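Local coordinates for Baccell_00856 (Bacteroides cellulosilyticus DSM 14838, PDB 5MVH), which probably acts as a rhamnosidase, a beta-propeller glycoside hydrolase from a family with an unusual active site location and catalytic apparatus, at residues A[32-35]-A[36-40]; A[387-390]-A[391-395]. One frame throughout, in Å; residues are numbered along the deposited sequence.

Interaction 1. Residues A[32-35]-A[36-40]; sequences QTSV and NTTVF
Ser34 and Thr37 close a type I beta turn, with Val35 and Asn36 at its two corners. Thr37 N donates to Ser34 O at 2.9 Å, the bond that closes the turn. The same oxygen meets a nonpolar neighbour one residue further on, because the methyl CG2 of Thr38 lies 3.3 Å from Ser34 O. In Thr38, OG1 stands between the backbone N and the carbonyl carbon (chi1 81°), which leaves CG2 beside the backbone N, facing back to the turn, while OG1 serves the chain ahead. Phe40 N gives its hydrogen to Thr38 OG1 at 3.3 Å, making an ST turn. This hydroxyl also sits over the centre of the Phe40 ring, with OG1 of Thr38 3.2 Å above the ring plane. An alanine at Thr38 would remove both branches, and is likely to cost Phe40 N its acceptor and open a gap beside Ser34 O. On the approach to the turn, a water spans Thr33 O at 2.8 Å and Asn36 N at 2.9 Å, tying the entry to the second corner. The outer shell fixes the polar ends. Asn36 is anchored at both ends of its amide, OD1 taking the backbone N of Tyr57 in strand 51-57 and ND2 reaching Gln402 in strand 397-402, while Thr37 OG1 pairs with Thr404. This part of the loop between strands 23-29 and 45-48 packs against strands 51-57 and 397-402, Val35 to Phe40 being buried, with Phe40 set edge-to-face against Tyr143 of strand 141-148.

Interaction 2. Residues A[387-390]-A[391-395]; sequences DTEL and WKQKR
Glu389 and Lys392 are joined by a salt bridge one turn apart on helix 388-394, the single helix of the chain, a short segment leading into strand 397-402. Their side chains run side by side in the same direction, and Lys392 NZ meets the syn lone pair of Glu389 OE2 at 2.7 Å. The anti lone pair of that oxygen takes the hydroxyl of Thr388, OG1 to OE2 also being 2.7 Å, so two donors grip one buried carboxylate oxygen. The bend of Glu389 at chi2 (-50°) curls its carboxylate back over the helix toward them. Its other oxygen, OE1, is linked through a water to Gln393 NE2. Asp387 is the N-cap of this one helix in a beta-propeller built on antiparallel strands: its OD1 accepts from Leu390 N at 3.0 Å, met from above the carboxylate plane, and more weakly from Glu389 N, while OD2 is held by Thr47 and Gln52. At the far end Trp391 O accepts from Arg395 N at 2.9 Å and from Arg395 NH1 at 3.0 Å, the two donors arriving from opposite faces of the carbonyl. The aliphatic part of Arg395 folds over the indole, with CD 3.8 Å above the Trp391 ring plane and offset toward the rim. Beyond the helix, Arg395 NH2 forms a salt bridge with Glu204, Trp391 NE1 donates to Val338 O, and Lys392 adds a cation-pi contact with Tyr201.

Interaction 1 comes early in the chain, in the loop between strands 23-29 and 45-48, and interaction 2 comes late, on helix 388-394. Their centres are 22 Å apart, and their nearest atoms, about 9 Å apart, do not touch. Two strands relate them: 397-402, which follows the helix, packs against side chains of both, and 45-48, which follows the loop, is lined by residues of the helix. Glu383, shortly before the helix in sequence, hydrogen-bonds to the backbone of Thr37 and Val39. In this way the residue ranges 32-40 and 387-395 bring the beginning and the end of the propeller chain together in space, consistent with closure of the ring.

Interaction 1. Residues A[32-35]-A[36-40]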
loop_
_atom_site.group_PDB
_atom_site.type_symbol
_atom_site.label_atom_id
_atom_site.label_comp_id
_atom_site.label_asym_id
_atom_site.label_seq_id
_atom_site.Cartn_x
_atom_site.Cartn_y
_atom_site.Cartn_z
ATOM N N GLN A 32 -3.708 16.347 -11.767
ATOM C CA GLN A 32 -5.097 16.804 -11.639
ATOM C C GLN A 32 -5.969 15.878 -10.809
ATOM O O GLN A 32 -7.061 16.260 -10.404
ATOM C CB GLN A 32 -5.697 17.066 -13.017
ATOM C CG GLN A 32 -4.989 18.242 -13.686
ATOM C CD GLN A 32 -5.481 18.543 -15.093
ATOM O OE1 GLN A 32 -6.353 17.860 -15.618
ATOM N NE2 GLN A 32 -4.896 19.571 -15.725
ATOM N N THR A 33 -5.478 14.665 -10.564
ATOM C CA THR A 33 -6.054 13.766 -9.568
ATOM C C THR A 33 -4.890 13.188 -8.772
ATOM O O THR A 33 -3.751 13.387 -9.131
ATOM C CB THR A 33 -6.836 12.612 -10.193
ATOM O OG1 THR A 33 -5.933 11.709 -10.863
ATOM C CG2 THR A 33 -7.880 13.141 -11.158
ATOM N N SER A 34 -5.205 12.438 -7.727
ATOM C CA SER A 34 -4.216 11.777 -6.890
ATOM C C SER A 34 -3.807 10.378 -7.404
ATOM O O SER A 34 -3.231 9.576 -6.650
ATOM C CB SER A 34 -4.780 11.679 -5.470
ATOM O OG SER A 34 -5.952 10.889 -5.448
ATOM N N VAL A 35 -4.082 10.070 -8.676
ATOM C CA VAL A 35 -3.806 8.721 -9.235
ATOM C C VAL A 35 -2.354 8.227 -9.042
ATOM O O VAL A 35 -2.114 7.031 -8.814
ATOM C CB VAL A 35 -4.225 8.613 -10.725
ATOM C CG1 VAL A 35 -3.314 9.427 -11.628
ATOM C CG2 VAL A 35 -4.321 7.158 -11.196
ATOM N N ASN A 36 -1.379 9.126 -9.136
ATOM C CA ASN A 36 0.034 8.725 -8.912
ATOM C C ASN A 36 0.435 8.576 -7.452
ATOM O O ASN A 36 1.546 8.082 -7.148
ATOM C CB ASN A 36 0.959 9.770 -9.549
ATOM C CG ASN A 36 1.026 9.652 -11.042
ATOM O OD1 ASN A 36 0.740 8.583 -11.627
ATOM N ND2 ASN A 36 1.445 10.736 -11.679
ATOM N N THR A 37 -0.426 9.043 -6.549
ATOM C CA THR A 37 -0.048 9.279 -5.170
ATOM C C THR A 37 -1.137 8.779 -4.216
ATOM O O THR A 37 -1.667 9.539 -3.418
ATOM C CB THR A 37 0.256 10.765 -4.892
ATOM O OG1 THR A 37 -0.915 11.560 -5.092
ATOM C CG2 THR A 37 1.387 11.295 -5.770
ATOM N N THR A 38 -1.451 7.490 -4.301
ATOM C CA THR A 38 -2.406 6.873 -3.360
ATOM C C THR A 38 -1.627 5.933 -2.459
ATOM O O THR A 38 -0.600 5.378 -2.861
ATOM C CB THR A 38 -3.581 6.103 -3.995
ATOM O OG1 THR A 38 -3.175 4.783 -4.378
ATOM C CG2 THR A 38 -4.224 6.842 -5.182
ATOM N N VAL A 39 -2.167 5.728 -1.260
ATOM C CA VAL A 39 -1.573 4.841 -0.286
ATOM C C VAL A 39 -1.486 3.390 -0.744
ATOM O O VAL A 39 -0.658 2.623 -0.215
ATOM C CB VAL A 39 -2.292 4.939 1.079
ATOM C CG1 VAL A 39 -3.648 4.214 1.050
ATOM C CG2 VAL A 39 -1.398 4.412 2.198
ATOM N N PHE A 40 -2.280 3.008 -1.751
ATOM C CA PHE A 40 -2.382 1.616 -2.151
ATOM C C PHE A 40 -1.615 1.264 -3.434
ATOM O O PHE A 40 -1.839 0.213 -4.009
ATOM C CB PHE A 40 -3.849 1.140 -2.209
ATOM C CG PHE A 40 -4.760 2.024 -2.987
ATOM C CD1 PHE A 40 -4.844 1.919 -4.375
ATOM C CD2 PHE A 40 -5.548 2.962 -2.341
ATOM C CE1 PHE A 40 -5.705 2.742 -5.104
ATOM C CE2 PHE A 40 -6.393 3.804 -3.076
ATOM C CZ PHE A 40 -6.459 3.698 -4.455
HETATM O O HOH W 1 -1.539 11.921 -9.883
HETATM O O HOH W 2 -5.073 9.250 -3.127
#

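Interaction 2. Residues A[387-390]-A[391-395]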
loop_
_atom_site.group_PDB
_atom_site.type_symbol
_atom_site.label_atom_id
_atom_site.label_comp_id
_atom_site.label_asym_id
_atom_site.label_seq_id
_atom_site.Cartn_x
_atom_site.Cartn_y
_atom_site.Cartn_z
ATOM N N ASP A 387 9.369 2.644 -0.957
ATOM C CA ASP A 387 10.105 1.554 -1.581
ATOM C C ASP A 387 10.222 0.462 -0.514
ATOM O O ASP A 387 11.132 0.461 0.334
ATOM C CB ASP A 387 11.472 2.064 -2.088
ATOM C CG ASP A 387 12.240 1.046 -2.866
ATOM O OD1 ASP A 387 12.035 -0.177 -2.666
ATOM O OD2 ASP A 387 13.146 1.458 -3.639
ATOM N N THR A 388 9.271 -0.467 -0.552
ATOM C CA THR A 388 9.197 -1.540 0.460
ATOM C C THR A 388 10.484 -2.371 0.487
ATOM O O THR A 388 10.959 -2.748 1.547
ATOM C CB THR A 388 8.020 -2.508 0.214
ATOM O OG1 THR A 388 8.134 -3.070 -1.094
ATOM C CG2 THR A 388 6.705 -1.810 0.375
ATOM N N GLU A 389 11.086 -2.599 -0.673
ATOM C CA GLU A 389 12.232 -3.540 -0.757
ATOM C C GLU A 389 13.541 -2.902 -0.306
ATOM O O GLU A 389 14.394 -3.565 0.334
ATOM C CB GLU A 389 12.310 -4.127 -2.166
ATOM C CG GLU A 389 10.978 -4.743 -2.605
ATOM C CD GLU A 389 10.453 -5.685 -1.555
ATOM O OE1 GLU A 389 11.142 -6.699 -1.358
ATOM O OE2 GLU A 389 9.408 -5.403 -0.890
ATOM N N LEU A 390 13.698 -1.615 -0.609
ATOM C CA LEU A 390 14.834 -0.829 -0.084
ATOM C C LEU A 390 14.897 -0.830 1.441
ATOM O O LEU A 390 15.981 -0.944 2.023
ATOM C CB LEU A 390 14.748 0.612 -0.549
ATOM C CG LEU A 390 15.963 1.481 -0.226
ATOM C CD1 LEU A 390 17.228 0.866 -0.824
ATOM C CD2 LEU A 390 15.737 2.872 -0.780
ATOM N N TRP A 391 13.744 -0.698 2.080
ATOM C CA TRP A 391 13.684 -0.691 3.514
ATOM C C TRP A 391 14.085 -2.069 4.035
ATOM O O TRP A 391 14.921 -2.165 4.931
ATOM C CB TRP A 391 12.291 -0.314 4.037
ATOM C CG TRP A 391 12.256 -0.373 5.520
ATOM C CD1 TRP A 391 11.690 -1.353 6.304
ATOM C CD2 TRP A 391 12.879 0.536 6.414
ATOM N NE1 TRP A 391 11.876 -1.067 7.625
ATOM C CE2 TRP A 391 12.607 0.085 7.723
ATOM C CE3 TRP A 391 13.584 1.722 6.246
ATOM C CZ2 TRP A 391 13.035 0.781 8.853
ATOM C CZ3 TRP A 391 14.016 2.405 7.353
ATOM C CH2 TRP A 391 13.756 1.922 8.650
ATOM N N LYS A 392 13.516 -3.125 3.459
ATOM C CA LYS A 392 13.849 -4.510 3.857
ATOM C C LYS A 392 15.325 -4.876 3.680
ATOM O O LYS A 392 15.932 -5.499 4.572
ATOM C CB LYS A 392 13.059 -5.533 3.042
ATOM C CG LYS A 392 11.593 -5.577 3.369
ATOM C CD LYS A 392 10.858 -6.543 2.454
ATOM C CE LYS A 392 9.431 -6.088 2.265
ATOM N NZ LYS A 392 8.667 -6.914 1.276
ATOM N N GLN A 393 15.864 -4.520 2.520
ATOM C CA GLN A 393 17.209 -4.898 2.099
ATOM C C GLN A 393 18.332 -3.966 2.628
ATOM O O GLN A 393 19.471 -4.423 2.823
ATOM C CB GLN A 393 17.267 -4.966 0.571
ATOM C CG GLN A 393 16.485 -6.132 -0.010
ATOM C CD GLN A 393 16.273 -6.066 -1.513
ATOM O OE1 GLN A 393 17.016 -5.418 -2.238
ATOM N NE2 GLN A 393 15.234 -6.754 -1.990
ATOM N N LYS A 394 18.021 -2.684 2.833
ATOM C CA LYS A 394 19.040 -1.684 3.196
ATOM C C LYS A 394 18.687 -0.751 4.357
ATOM O O LYS A 394 19.511 0.093 4.745
ATOM C CB LYS A 394 19.410 -0.863 1.956
ATOM C CG LYS A 394 19.849 -1.671 0.741
ATOM C CD LYS A 394 20.676 -0.827 -0.223
ATOM C CE LYS A 394 21.289 -1.620 -1.368
ATOM N NZ LYS A 394 22.022 -2.832 -0.886
ATOM N N ARG A 395 17.487 -0.888 4.936
ATOM C CA ARG A 395 17.015 0.035 5.981
ATOM C C ARG A 395 17.121 1.515 5.577
ATOM O O ARG A 395 17.482 2.387 6.382
ATOM C CB ARG A 395 17.749 -0.226 7.316
ATOM C CG ARG A 395 17.422 -1.581 7.898
ATOM C CD ARG A 395 16.108 -1.547 8.648
ATOM N NE ARG A 395 15.791 -2.832 9.273
ATOM C CZ ARG A 395 15.117 -3.842 8.724
ATOM N NH1 ARG A 395 14.656 -3.786 7.477
ATOM N NH2 ARG A 395 14.891 -4.942 9.444
HETATM O O HOH W 3 13.260 -7.647 -0.135
#